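PDB 5E1V: polyketide synthase PksL from Bacillus subtilis, which probably removes water from beta-hydroxyacyl intermediates, serving as the monomeric dehydratase domain of a split trans-AT module in bacillaene synthesis. Local coordinates for residues G199-L204 against E247-T252; K7-S12 against L73-A78; Q230-T235 against F256-E261. One frame throughout, in Å; residues are numbered along the deposited sequence.

Contact 2 comes first along the chain: a 60-residue loop that includes helix 34-44 closes when L73-A78 returns to pair with K7-S12 at the outermost strand of the N-terminal half. The other two closures lie in the C-terminal half and cross. G199-L204 opens contact 1, Q230-T235 then opens contact 3, E247-T252 closes contact 1 against the helix, and F256-E261 closes contact 3. Contact 1 ties helix 190-203 to strand 248-256, whereas contact 3 joins the end of that strand to the start of strand 232-245. Contact 2 lies on the opposite side of the chain's centre from the others, about 29 Å from each between centres, consistent with two hotdog units in one chain.

Contact 1: G199-L204 against E247-T252; sequences GANHLL and ELIYVT
A200 faces V251 with their CA atoms 6.9 Å apart, and one helical turn later L204 faces I249, which sets the end of helix 190-203 against strand 248-256. This is helix-on-sheet packing of the hotdog kind: a helix held by one face of antiparallel strands, with alternate strand residues I249 and V251 supplying the touching side chains. The small A200 suits the close approach, its CB meeting V251 CG1 at 4.0 Å and CG2 at nearly the same distance. L204 is longer and wedges its CD1 methyl between the two beta-branched residues, 3.7 Å from V251 CG1. I249 turns CG1 into the position between its backbone N and carbonyl carbon (chi1 58°), and the extended next torsion carries CD1 toward the helix. An alanine here would take away CG1, CG2 and CD1, and is likely to open a gap beside L204 CD1 and weaken the hold on the helix end. Elsewhere, I249 also rests on Y215 of strand 215-225, and A200 on I237 of strand 232-245. The CD1 of I249 comes within 4.0 Å of N201 OD1, and its CD1-to-CD1 approach to L204, 3.3 Å, is tighter than ordinary van der Waals contact.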
ATOM      1  N   GLY A 199      -4.903   1.299   9.555  1.00 23.35           N
ATOM      2  CA  GLY A 199      -5.783   0.453  10.370  1.00 26.10           C
ATOM      3  C   GLY A 199      -5.056  -0.683  11.061  1.00 29.74           C
ATOM      4  O   GLY A 199      -5.165  -0.862  12.288  1.00 32.53           O
ATOM      5  N   ALA A 200      -4.251  -1.422  10.291  1.00 27.46           N
ATOM      6  CA  ALA A 200      -3.355  -2.454  10.841  1.00 27.93           C
ATOM      7  C   ALA A 200      -2.442  -1.978  11.956  1.00 28.63           C
ATOM      8  O   ALA A 200      -2.254  -2.667  12.950  1.00 29.20           O
ATOM      9  CB  ALA A 200      -2.493  -3.023   9.757  1.00 25.70           C
ATOM     10  N   ASN A 201      -1.859  -0.815  11.773  1.00 27.61           N
ATOM     11  CA  ASN A 201      -0.981  -0.261  12.758  1.00 29.93           C
ATOM     12  C   ASN A 201      -1.805   0.112  14.017  1.00 32.61           C
ATOM     13  O   ASN A 201      -1.299  -0.011  15.136  1.00 33.50           O
ATOM     14  CB  ASN A 201      -0.174   0.901  12.197  1.00 30.75           C
ATOM     15  CG  ASN A 201       1.003   1.281  13.076  1.00 37.48           C
ATOM     16  OD1 ASN A 201       2.186   1.035  12.733  1.00 37.51           O
ATOM     17  ND2 ASN A 201       0.696   1.878  14.236  1.00 38.56           N
ATOM     18  N   HIS A 202      -3.060   0.492  13.843  1.00 29.99           N
ATOM     19  CA  HIS A 202      -3.911   0.766  15.021  1.00 35.31           C
ATOM     20  C   HIS A 202      -4.232  -0.507  15.834  1.00 37.67           C
ATOM     21  O   HIS A 202      -4.400  -0.434  17.060  1.00 42.14           O
ATOM     22  CB  HIS A 202      -5.205   1.469  14.638  1.00 35.77           C
ATOM     23  CG  HIS A 202      -6.222   1.482  15.733  1.00 38.54           C
ATOM     24  ND1 HIS A 202      -6.220   2.429  16.738  1.00 41.41           N
ATOM     25  CD2 HIS A 202      -7.254   0.649  15.999  1.00 41.39           C
ATOM     26  CE1 HIS A 202      -7.216   2.182  17.569  1.00 41.02           C
ATOM     27  NE2 HIS A 202      -7.864   1.111  17.141  1.00 43.20           N
ATOM     28  N   LEU A 203      -4.308  -1.659  15.172  1.00 35.30           N
ATOM     29  CA  LEU A 203      -4.533  -2.944  15.857  1.00 35.22           C
ATOM     30  C   LEU A 203      -3.256  -3.442  16.535  1.00 38.93           C
ATOM     31  O   LEU A 203      -3.295  -4.168  17.540  1.00 36.25           O
ATOM     32  CB  LEU A 203      -5.034  -3.990  14.845  1.00 33.52           C
ATOM     33  CG  LEU A 203      -5.247  -5.433  15.310  1.00 34.43           C
ATOM     34  CD1 LEU A 203      -6.225  -5.539  16.501  1.00 31.94           C
ATOM     35  CD2 LEU A 203      -5.705  -6.304  14.163  1.00 31.81           C
ATOM     36  N   LEU A 204      -2.114  -3.013  16.012  1.00 33.51           N
ATOM     37  CA  LEU A 204      -0.834  -3.369  16.589  1.00 35.18           C
ATOM     38  C   LEU A 204      -0.469  -2.613  17.847  1.00 34.55           C
ATOM     39  O   LEU A 204       0.526  -2.952  18.505  1.00 36.31           O
ATOM     40  CB  LEU A 204       0.260  -3.112  15.569  1.00 34.10           C
ATOM     41  CG  LEU A 204       0.593  -4.337  14.766  1.00 34.65           C
ATOM     42  CD1 LEU A 204       1.451  -3.977  13.554  1.00 37.62           C
ATOM     43  CD2 LEU A 204       1.310  -5.330  15.667  1.00 40.37           C
ATOM     44  N   GLU A 247      12.323  -4.935  16.067  1.00 31.61           N
ATOM     45  CA  GLU A 247      12.313  -3.826  15.093  1.00 35.51           C
ATOM     46  C   GLU A 247      11.269  -3.980  13.943  1.00 35.15           C
ATOM     47  O   GLU A 247      11.067  -3.014  13.146  1.00 32.93           O
ATOM     48  CB  GLU A 247      13.711  -3.871  14.448  1.00 40.48           C
ATOM     49  CG  GLU A 247      14.380  -2.566  14.112  1.00 45.36           C
ATOM     50  CD  GLU A 247      15.092  -1.876  15.271  1.00 45.11           C
ATOM     51  OE1 GLU A 247      14.484  -1.712  16.362  1.00 45.69           O
ATOM     52  OE2 GLU A 247      16.254  -1.442  15.046  1.00 45.58           O
ATOM     53  N   LEU A 248      10.638  -5.167  13.854  1.00 28.36           N
ATOM     54  CA  LEU A 248       9.747  -5.529  12.719  1.00 30.72           C
ATOM     55  C   LEU A 248       8.372  -5.897  13.123  1.00 31.22           C
ATOM     56  O   LEU A 248       8.191  -6.637  14.111  1.00 30.24           O
ATOM     57  CB  LEU A 248      10.288  -6.718  11.950  1.00 31.10           C
ATOM     58  CG  LEU A 248      11.689  -6.484  11.448  1.00 29.34           C
ATOM     59  CD1 LEU A 248      12.297  -7.786  10.973  1.00 29.87           C
ATOM     60  CD2 LEU A 248      11.774  -5.418  10.347  1.00 31.67           C
ATOM     61  N   ILE A 249       7.384  -5.400  12.358  1.00 26.80           N
ATOM     62  CA  ILE A 249       5.973  -5.740  12.556  1.00 24.78           C
ATOM     63  C   ILE A 249       5.494  -6.381  11.277  1.00 29.05           C
ATOM     64  O   ILE A 249       6.046  -6.072  10.192  1.00 21.61           O
ATOM     65  CB  ILE A 249       5.080  -4.542  12.924  1.00 30.77           C
ATOM     66  CG1 ILE A 249       5.119  -3.428  11.854  1.00 28.69           C
ATOM     67  CG2 ILE A 249       5.519  -3.959  14.266  1.00 27.08           C
ATOM     68  CD1 ILE A 249       3.942  -2.476  11.899  1.00 29.91           C
ATOM     69  N   TYR A 250       4.504  -7.270  11.430  1.00 27.10           N
ATOM     70  CA  TYR A 250       3.956  -8.090  10.366  1.00 29.53           C
ATOM     71  C   TYR A 250       2.470  -8.090  10.502  1.00 29.10           C
ATOM     72  O   TYR A 250       1.942  -8.152  11.614  1.00 28.69           O
ATOM     73  CB  TYR A 250       4.418  -9.561  10.487  1.00 28.07           C
ATOM     74  CG  TYR A 250       5.914  -9.813  10.581  1.00 31.27           C
ATOM     75  CD1 TYR A 250       6.607  -9.594  11.782  1.00 31.93           C
ATOM     76  CD2 TYR A 250       6.631 -10.327   9.511  1.00 31.80           C
ATOM     77  CE1 TYR A 250       7.970  -9.824  11.867  1.00 30.97           C
ATOM     78  CE2 TYR A 250       7.989 -10.582   9.602  1.00 34.31           C
ATOM     79  CZ  TYR A 250       8.638 -10.331  10.801  1.00 32.44           C
ATOM     80  OH  TYR A 250       9.954 -10.592  10.911  1.00 36.53           O
ATOM     81  N   VAL A 251       1.752  -7.989   9.383  1.00 24.71           N
ATOM     82  CA  VAL A 251       0.322  -8.070   9.381  1.00 23.42           C
ATOM     83  C   VAL A 251      -0.099  -8.669   8.032  1.00 24.30           C
ATOM     84  O   VAL A 251       0.673  -8.667   7.097  1.00 20.02           O
ATOM     85  CB  VAL A 251      -0.359  -6.698   9.471  1.00 23.63           C
ATOM     86  CG1 VAL A 251       0.001  -6.030  10.779  1.00 26.22           C
ATOM     87  CG2 VAL A 251       0.118  -5.789   8.336  1.00 26.53           C
ATOM     88  N   THR A 252      -1.321  -9.164   7.952  1.00 23.49           N
ATOM     89  CA  THR A 252      -1.847  -9.707   6.711  1.00 22.12           C
ATOM     90  C   THR A 252      -3.151  -8.935   6.497  1.00 22.86           C
ATOM     91  O   THR A 252      -4.014  -8.887   7.366  1.00 21.14           O
ATOM     92  CB  THR A 252      -2.014 -11.258   6.685  1.00 19.36           C
ATOM     93  OG1 THR A 252      -0.761 -11.909   6.433  1.00 20.11           O
ATOM     94  CG2 THR A 252      -2.928 -11.637   5.487  1.00 20.83           C
TER

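Contact 2: K7-S12 against L73-A78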
ATOM      1  N   LYS A   7       9.026   1.193 -17.649  1.00 23.13           N
ATOM      2  CA  LYS A   7       8.105   2.283 -17.486  1.00 19.12           C
ATOM      3  C   LYS A   7       8.938   3.264 -16.682  1.00 20.54           C
ATOM      4  O   LYS A   7       9.671   2.870 -15.774  1.00 16.87           O
ATOM      5  CB  LYS A   7       6.879   1.849 -16.692  1.00 20.03           C
ATOM      6  CG  LYS A   7       5.844   2.903 -16.370  1.00 22.11           C
ATOM      7  CD  LYS A   7       5.102   3.510 -17.551  1.00 23.71           C
ATOM      8  CE  LYS A   7       3.860   4.249 -17.035  1.00 27.83           C
ATOM      9  NZ  LYS A   7       3.077   4.725 -18.206  1.00 30.12           N
ATOM     10  N   GLN A   8       8.913   4.504 -17.142  1.00 18.28           N
ATOM     11  CA  GLN A   8       9.544   5.620 -16.462  1.00 18.73           C
ATOM     12  C   GLN A   8       8.479   6.531 -15.864  1.00 19.93           C
ATOM     13  O   GLN A   8       7.530   6.987 -16.586  1.00 21.43           O
ATOM     14  CB  GLN A   8      10.426   6.385 -17.483  1.00 22.74           C
ATOM     15  CG  GLN A   8      11.158   7.522 -16.830  1.00 25.39           C
ATOM     16  CD  GLN A   8      12.102   8.250 -17.776  1.00 29.72           C
ATOM     17  OE1 GLN A   8      11.722   9.271 -18.330  1.00 34.39           O
ATOM     18  NE2 GLN A   8      13.325   7.740 -17.944  1.00 27.33           N
ATOM     19  N   LEU A   9       8.593   6.785 -14.541  1.00 17.86           N
ATOM     20  CA  LEU A   9       7.648   7.604 -13.797  1.00 17.86           C
ATOM     21  C   LEU A   9       8.394   8.866 -13.343  1.00 19.25           C
ATOM     22  O   LEU A   9       9.566   8.771 -12.992  1.00 18.47           O
ATOM     23  CB  LEU A   9       7.124   6.856 -12.561  1.00 17.39           C
ATOM     24  CG  LEU A   9       6.299   5.595 -12.746  1.00 19.28           C
ATOM     25  CD1 LEU A   9       5.587   5.208 -11.423  1.00 21.05           C
ATOM     26  CD2 LEU A   9       5.225   5.751 -13.812  1.00 20.77           C
ATOM     27  N   THR A  10       7.739  10.027 -13.378  1.00 19.01           N
ATOM     28  CA  THR A  10       8.366  11.243 -12.828  1.00 21.19           C
ATOM     29  C   THR A  10       7.662  11.608 -11.544  1.00 20.20           C
ATOM     30  O   THR A  10       6.486  11.954 -11.513  1.00 21.80           O
ATOM     31  CB  THR A  10       8.434  12.394 -13.831  1.00 27.28           C
ATOM     32  OG1 THR A  10       7.103  12.868 -14.072  1.00 31.79           O
ATOM     33  CG2 THR A  10       9.058  11.909 -15.112  1.00 24.83           C
ATOM     34  N   LEU A  11       8.381  11.465 -10.456  1.00 18.89           N
ATOM     35  CA  LEU A  11       7.763  11.561  -9.134  1.00 17.40           C
ATOM     36  C   LEU A  11       8.307  12.820  -8.455  1.00 18.83           C
ATOM     37  O   LEU A  11       9.548  13.025  -8.397  1.00 17.75           O
ATOM     38  CB  LEU A  11       8.106  10.350  -8.337  1.00 18.46           C
ATOM     39  CG  LEU A  11       7.512   9.078  -8.973  1.00 17.40           C
ATOM     40  CD1 LEU A  11       8.062   7.865  -8.234  1.00 17.81           C
ATOM     41  CD2 LEU A  11       6.026   9.114  -8.891  1.00 16.94           C
ATOM     42  N   SER A  12       7.364  13.636  -8.000  1.00 15.30           N
ATOM     43  CA  SER A  12       7.683  14.983  -7.448  1.00 16.76           C
ATOM     44  C   SER A  12       6.499  15.373  -6.514  1.00 15.48           C
ATOM     45  O   SER A  12       5.553  14.611  -6.364  1.00 11.63           O
ATOM     46  CB  SER A  12       7.846  15.966  -8.597  1.00 17.31           C
ATOM     47  OG  SER A  12       6.579  16.370  -9.071  1.00 18.41           O
ATOM     48  N   LEU A  73      11.970   7.655 -12.002  1.00 19.07           N
ATOM     49  CA  LEU A  73      11.986   6.273 -11.556  1.00 17.23           C
ATOM     50  C   LEU A  73      11.801   5.336 -12.751  1.00 15.89           C
ATOM     51  O   LEU A  73      10.767   5.343 -13.415  1.00 16.16           O
ATOM     52  CB  LEU A  73      10.919   6.028 -10.456  1.00 16.85           C
ATOM     53  CG  LEU A  73      10.928   4.682  -9.670  1.00 17.01           C
ATOM     54  CD1 LEU A  73      12.131   4.562  -8.766  1.00 17.54           C
ATOM     55  CD2 LEU A  73       9.684   4.456  -8.789  1.00 17.64           C
ATOM     56  N   ASN A  74      12.821   4.535 -12.996  1.00 16.56           N
ATOM     57  CA  ASN A  74      12.838   3.596 -14.080  1.00 17.58           C
ATOM     58  C   ASN A  74      12.437   2.273 -13.508  1.00 18.33           C
ATOM     59  O   ASN A  74      13.104   1.791 -12.565  1.00 16.74           O
ATOM     60  CB  ASN A  74      14.247   3.585 -14.655  1.00 24.96           C
ATOM     61  CG  ASN A  74      14.388   4.531 -15.813  1.00 30.01           C
ATOM     62  OD1 ASN A  74      13.450   5.234 -16.181  1.00 31.98           O
ATOM     63  ND2 ASN A  74      15.549   4.504 -16.446  1.00 41.64           N
ATOM     64  N   ILE A  75      11.292   1.731 -13.972  1.00 18.71           N
ATOM     65  CA  ILE A  75      10.828   0.396 -13.549  1.00 18.05           C
ATOM     66  C   ILE A  75      11.078  -0.582 -14.698  1.00 20.58           C
ATOM     67  O   ILE A  75      10.540  -0.390 -15.778  1.00 21.15           O
ATOM     68  CB  ILE A  75       9.383   0.399 -13.060  1.00 20.90           C
ATOM     69  CG1 ILE A  75       9.256   1.408 -11.928  1.00 20.60           C
ATOM     70  CG2 ILE A  75       8.938  -0.935 -12.490  1.00 19.63           C
ATOM     71  CD1 ILE A  75       7.874   1.892 -11.781  1.00 21.89           C
ATOM     72  N   GLN A  76      11.951  -1.572 -14.476  1.00 21.15           N
ATOM     73  CA  GLN A  76      12.156  -2.636 -15.492  1.00 22.46           C
ATOM     74  C   GLN A  76      11.626  -3.984 -14.955  1.00 22.60           C
ATOM     75  O   GLN A  76      11.935  -4.367 -13.792  1.00 24.29           O
ATOM     76  CB  GLN A  76      13.609  -2.776 -15.808  1.00 27.04           C
ATOM     77  CG  GLN A  76      14.254  -1.488 -16.243  1.00 36.09           C
ATOM     78  CD  GLN A  76      15.588  -1.725 -16.928  1.00 43.29           C
ATOM     79  OE1 GLN A  76      15.869  -2.827 -17.423  1.00 49.24           O
ATOM     80  NE2 GLN A  76      16.407  -0.702 -16.961  1.00 47.38           N
ATOM     81  N   CYS A  77      10.855  -4.675 -15.803  1.00 21.40           N
ATOM     82  CA  CYS A  77      10.269  -5.976 -15.515  1.00 22.59           C
ATOM     83  C   CYS A  77      10.880  -6.882 -16.597  1.00 22.40           C
ATOM     84  O   CYS A  77      10.763  -6.606 -17.790  1.00 25.07           O
ATOM     85  CB  CYS A  77       8.766  -5.945 -15.615  1.00 23.68           C
ATOM     86  SG  CYS A  77       8.116  -4.416 -14.874  1.00 23.27           S
ATOM     87  N   ALA A  78      11.603  -7.878 -16.153  1.00 24.39           N
ATOM     88  CA  ALA A  78      12.341  -8.741 -17.056  1.00 23.00           C
ATOM     89  C   ALA A  78      11.871 -10.154 -16.828  1.00 19.40           C
ATOM     90  O   ALA A  78      11.904 -10.610 -15.684  1.00 18.70           O
ATOM     91  CB  ALA A  78      13.830  -8.636 -16.769  1.00 26.33           C
TER
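An antiparallel strand pair at the edge of the N-terminal hotdog sheet joins K7-L9 to L73-I75, the short strand segments running at 155° to each other. K7 with I75 and L9 with L73 are hydrogen-bonded pairs, and Q8 with N74 is the non-hydrogen-bonded pair between them. I75 N gives a nearly straight bond to K7 O at 2.7 Å, and K7 N returns a more bent one to I75 O. The L9 and L73 pair is bonded both ways as well, and L73 O also receives the CA-H of Q8, 3.3 Å from Q8 CA.

On one face Q8 and N74 lie side by side. Q8 runs out extended, CG anti to its own N (chi1 -178°), which brings its amide level with that of N74. Q8 NE2 donates to a lone pair of N74 OD1 at 3.1 Å, in the plane of both amides, which lie only 13° apart, a geometry that favours the two groups staying flat to each other. Polar side chains suit this more exposed face, the longer glutamine Q8 reaching along to the short asparagine N74.

The other face is apolar. L9 CD1 touches I75 CD1 at 4.0 Å, and L11 CD1 reaches L73 CD2 at 3.8 Å. These branched chains turn toward the interior, where I37 of helix 34-44 packs on L9 and I75, and L63 on L11 and L73. K7 touches I41 of the same helix while its far end turns away from L73-A78, which suits a lysine at the margin of a core. On its far side L73-A78 pairs with strand 84-94. Such a strand pair, polar on one face and apolar where it meets the central helix, is the construction of the hotdog fold, in which an antiparallel sheet wraps round a long helix.

Contact 3: Q230-T235 against F256-E261; sequences QTDCMT and FNASGE
F256 and M234 form an antiparallel hydrogen-bonded pair, M234 N giving a nearly straight bond to F256 O at 2.7 Å and F256 N answering to M234 O. From this pair the F256 side chain can be followed outward. Its CB lies 4.1 Å from M234 CB and 3.4 Å from M234 O. CG, anti to the carbonyl carbon (chi1 -62°), is a little farther from that oxygen, and CD1 again approaches it at 3.4 Å, so that M234 O sits in the ring plane at the edge. The rest of this large, buried aromatic packs among E121, L123 and K262. Beyond it N257-G260 makes a type I turn, and G260, with its positive phi of 89°, forms a G1 beta bulge with E261 opposite N257, a conformation glycine takes easily. N257 braces the turn: its OD1 accepts from S259 OG and E261 N on opposite faces of the amide, while ND2 donates to E261 OE1 at 2.8 Å. One water links D232 OD2 to A258 N, 2.7 Å from the latter. The turn connects strands 248-256 and 262-273, whereas strand 232-245 lies between 248-256 and 168-174, with T235 OG1 hydrogen-bonded to S196 OG of helix 190-203.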
ATOM      1  N   GLN A 230     -10.804   0.427  -6.014  1.00 17.23           N
ATOM      2  CA  GLN A 230     -10.746   1.788  -6.557  1.00 19.24           C
ATOM      3  C   GLN A 230     -11.316   2.874  -5.665  1.00 19.11           C
ATOM      4  O   GLN A 230     -10.642   3.868  -5.409  1.00 18.85           O
ATOM      5  CB  GLN A 230     -11.468   1.835  -7.876  1.00 18.83           C
ATOM      6  CG  GLN A 230     -11.023   0.773  -8.873  1.00 20.86           C
ATOM      7  CD  GLN A 230     -11.654   0.892 -10.202  1.00 22.97           C
ATOM      8  OE1 GLN A 230     -12.663   0.276 -10.443  1.00 24.80           O
ATOM      9  NE2 GLN A 230     -11.007   1.576 -11.127  1.00 22.62           N
ATOM     10  N   THR A 231     -12.574   2.671  -5.208  1.00 20.01           N
ATOM     11  CA  THR A 231     -13.348   3.666  -4.423  1.00 22.37           C
ATOM     12  C   THR A 231     -13.468   3.384  -2.940  1.00 24.01           C
ATOM     13  O   THR A 231     -13.572   4.326  -2.086  1.00 20.74           O
ATOM     14  CB  THR A 231     -14.743   3.800  -5.023  1.00 26.70           C
ATOM     15  OG1 THR A 231     -15.258   2.465  -5.286  1.00 24.67           O
ATOM     16  CG2 THR A 231     -14.705   4.501  -6.336  1.00 26.33           C
ATOM     17  N   ASP A 232     -13.489   2.093  -2.599  1.00 21.64           N
ATOM     18  CA  ASP A 232     -13.831   1.697  -1.229  1.00 23.71           C
ATOM     19  C   ASP A 232     -13.430   0.253  -1.040  1.00 22.54           C
ATOM     20  O   ASP A 232     -13.289  -0.465  -2.032  1.00 23.28           O
ATOM     21  CB  ASP A 232     -15.376   1.890  -0.958  1.00 25.07           C
ATOM     22  CG  ASP A 232     -16.251   1.038  -1.864  1.00 24.59           C
ATOM     23  OD1 ASP A 232     -16.584   1.463  -2.977  1.00 25.11           O
ATOM     24  OD2 ASP A 232     -16.520  -0.128  -1.517  1.00 28.21           O
ATOM     25  N   CYS A 233     -13.255  -0.174   0.228  1.00 23.80           N
ATOM     26  CA  CYS A 233     -13.148  -1.562   0.491  1.00 22.98           C
ATOM     27  C   CYS A 233     -13.429  -1.787   1.937  1.00 25.18           C
ATOM     28  O   CYS A 233     -13.461  -0.819   2.758  1.00 21.08           O
ATOM     29  CB  CYS A 233     -11.734  -2.056   0.127  1.00 24.07           C
ATOM     30  SG  CYS A 233     -10.421  -1.228   1.040  1.00 21.12           S
ATOM     31  N   MET A 234     -13.591  -3.076   2.264  1.00 26.08           N
ATOM     32  CA  MET A 234     -13.643  -3.500   3.618  1.00 25.36           C
ATOM     33  C   MET A 234     -12.398  -4.333   3.895  1.00 24.82           C
ATOM     34  O   MET A 234     -12.217  -5.386   3.319  1.00 27.66           O
ATOM     35  CB  MET A 234     -14.930  -4.302   3.860  1.00 28.53           C
ATOM     36  CG  MET A 234     -16.220  -3.490   3.629  1.00 31.74           C
ATOM     37  SD  MET A 234     -16.578  -2.546   5.129  1.00 36.48           S
ATOM     38  CE  MET A 234     -18.020  -1.604   4.623  1.00 39.86           C
ATOM     39  N   THR A 235     -11.540  -3.845   4.764  1.00 22.58           N
ATOM     40  CA  THR A 235     -10.304  -4.580   5.099  1.00 21.55           C
ATOM     41  C   THR A 235     -10.322  -5.256   6.474  1.00 21.04           C
ATOM     42  O   THR A 235     -10.439  -4.596   7.535  1.00 22.18           O
ATOM     43  CB  THR A 235      -9.066  -3.691   5.066  1.00 18.96           C
ATOM     44  OG1 THR A 235      -9.019  -3.033   3.806  1.00 19.85           O
ATOM     45  CG2 THR A 235      -7.803  -4.522   5.336  1.00 21.01           C
ATOM     46  N   PHE A 256     -12.011  -6.928   1.029  1.00 19.67           N
ATOM     47  CA  PHE A 256     -13.350  -7.289   0.596  1.00 21.83           C
ATOM     48  C   PHE A 256     -14.133  -6.155  -0.071  1.00 21.82           C
ATOM     49  O   PHE A 256     -14.050  -4.993   0.363  1.00 23.47           O
ATOM     50  CB  PHE A 256     -14.143  -7.735   1.843  1.00 23.13           C
ATOM     51  CG  PHE A 256     -13.584  -8.933   2.516  1.00 25.74           C
ATOM     52  CD1 PHE A 256     -12.588  -8.812   3.445  1.00 24.80           C
ATOM     53  CD2 PHE A 256     -14.072 -10.186   2.236  1.00 30.03           C
ATOM     54  CE1 PHE A 256     -12.050  -9.902   4.054  1.00 25.33           C
ATOM     55  CE2 PHE A 256     -13.562 -11.292   2.861  1.00 28.04           C
ATOM     56  CZ  PHE A 256     -12.545 -11.146   3.782  1.00 27.16           C
ATOM     57  N   ASN A 257     -14.935  -6.494  -1.087  1.00 23.06           N
ATOM     58  CA  ASN A 257     -15.808  -5.489  -1.706  1.00 22.14           C
ATOM     59  C   ASN A 257     -17.019  -5.141  -0.803  1.00 25.94           C
ATOM     60  O   ASN A 257     -17.243  -5.744   0.245  1.00 25.15           O
ATOM     61  CB  ASN A 257     -16.159  -5.815  -3.179  1.00 24.12           C
ATOM     62  CG  ASN A 257     -17.012  -7.074  -3.340  1.00 25.75           C
ATOM     63  OD1 ASN A 257     -17.614  -7.540  -2.364  1.00 26.46           O
ATOM     64  ND2 ASN A 257     -16.970  -7.686  -4.536  1.00 24.13           N
ATOM     65  N   ALA A 258     -17.779  -4.141  -1.198  1.00 29.51           N
ATOM     66  CA  ALA A 258     -18.870  -3.648  -0.357  1.00 34.82           C
ATOM     67  C   ALA A 258     -19.948  -4.739  -0.173  1.00 35.23           C
ATOM     68  O   ALA A 258     -20.664  -4.759   0.835  1.00 38.36           O
ATOM     69  CB  ALA A 258     -19.458  -2.380  -0.986  1.00 33.71           C
ATOM     70  N   SER A 259     -20.003  -5.672  -1.105  1.00 36.16           N
ATOM     71  CA  SER A 259     -20.883  -6.814  -0.979  1.00 38.09           C
ATOM     72  C   SER A 259     -20.329  -7.942  -0.058  1.00 36.66           C
ATOM     73  O   SER A 259     -20.997  -8.924   0.186  1.00 34.22           O
ATOM     74  CB  SER A 259     -21.268  -7.285  -2.375  1.00 37.93           C
ATOM     75  OG  SER A 259     -20.452  -8.332  -2.783  1.00 45.54           O
ATOM     76  N   GLY A 260     -19.124  -7.780   0.500  1.00 33.57           N
ATOM     77  CA  GLY A 260     -18.546  -8.759   1.431  1.00 32.39           C
ATOM     78  C   GLY A 260     -17.721  -9.890   0.834  1.00 32.49           C
ATOM     79  O   GLY A 260     -17.230 -10.776   1.568  1.00 37.03           O
ATOM     80  N   GLU A 261     -17.515  -9.866  -0.474  1.00 30.42           N
ATOM     81  CA  GLU A 261     -16.733 -10.927  -1.083  1.00 29.36           C
ATOM     82  C   GLU A 261     -15.231 -10.628  -0.947  1.00 26.68           C
ATOM     83  O   GLU A 261     -14.829  -9.481  -1.089  1.00 25.88           O
ATOM     84  CB  GLU A 261     -17.091 -11.113  -2.530  1.00 29.75           C
ATOM     85  CG  GLU A 261     -18.563 -11.441  -2.776  1.00 34.38           C
ATOM     86  CD  GLU A 261     -19.051 -10.988  -4.129  1.00 40.29           C
ATOM     87  OE1 GLU A 261     -18.418 -10.106  -4.712  1.00 43.66           O
ATOM     88  OE2 GLU A 261     -20.116 -11.466  -4.611  1.00 50.63           O
TER
HETATM   89  O   HOH W   1     -16.725  -2.598  -3.160  1.00 28.88           O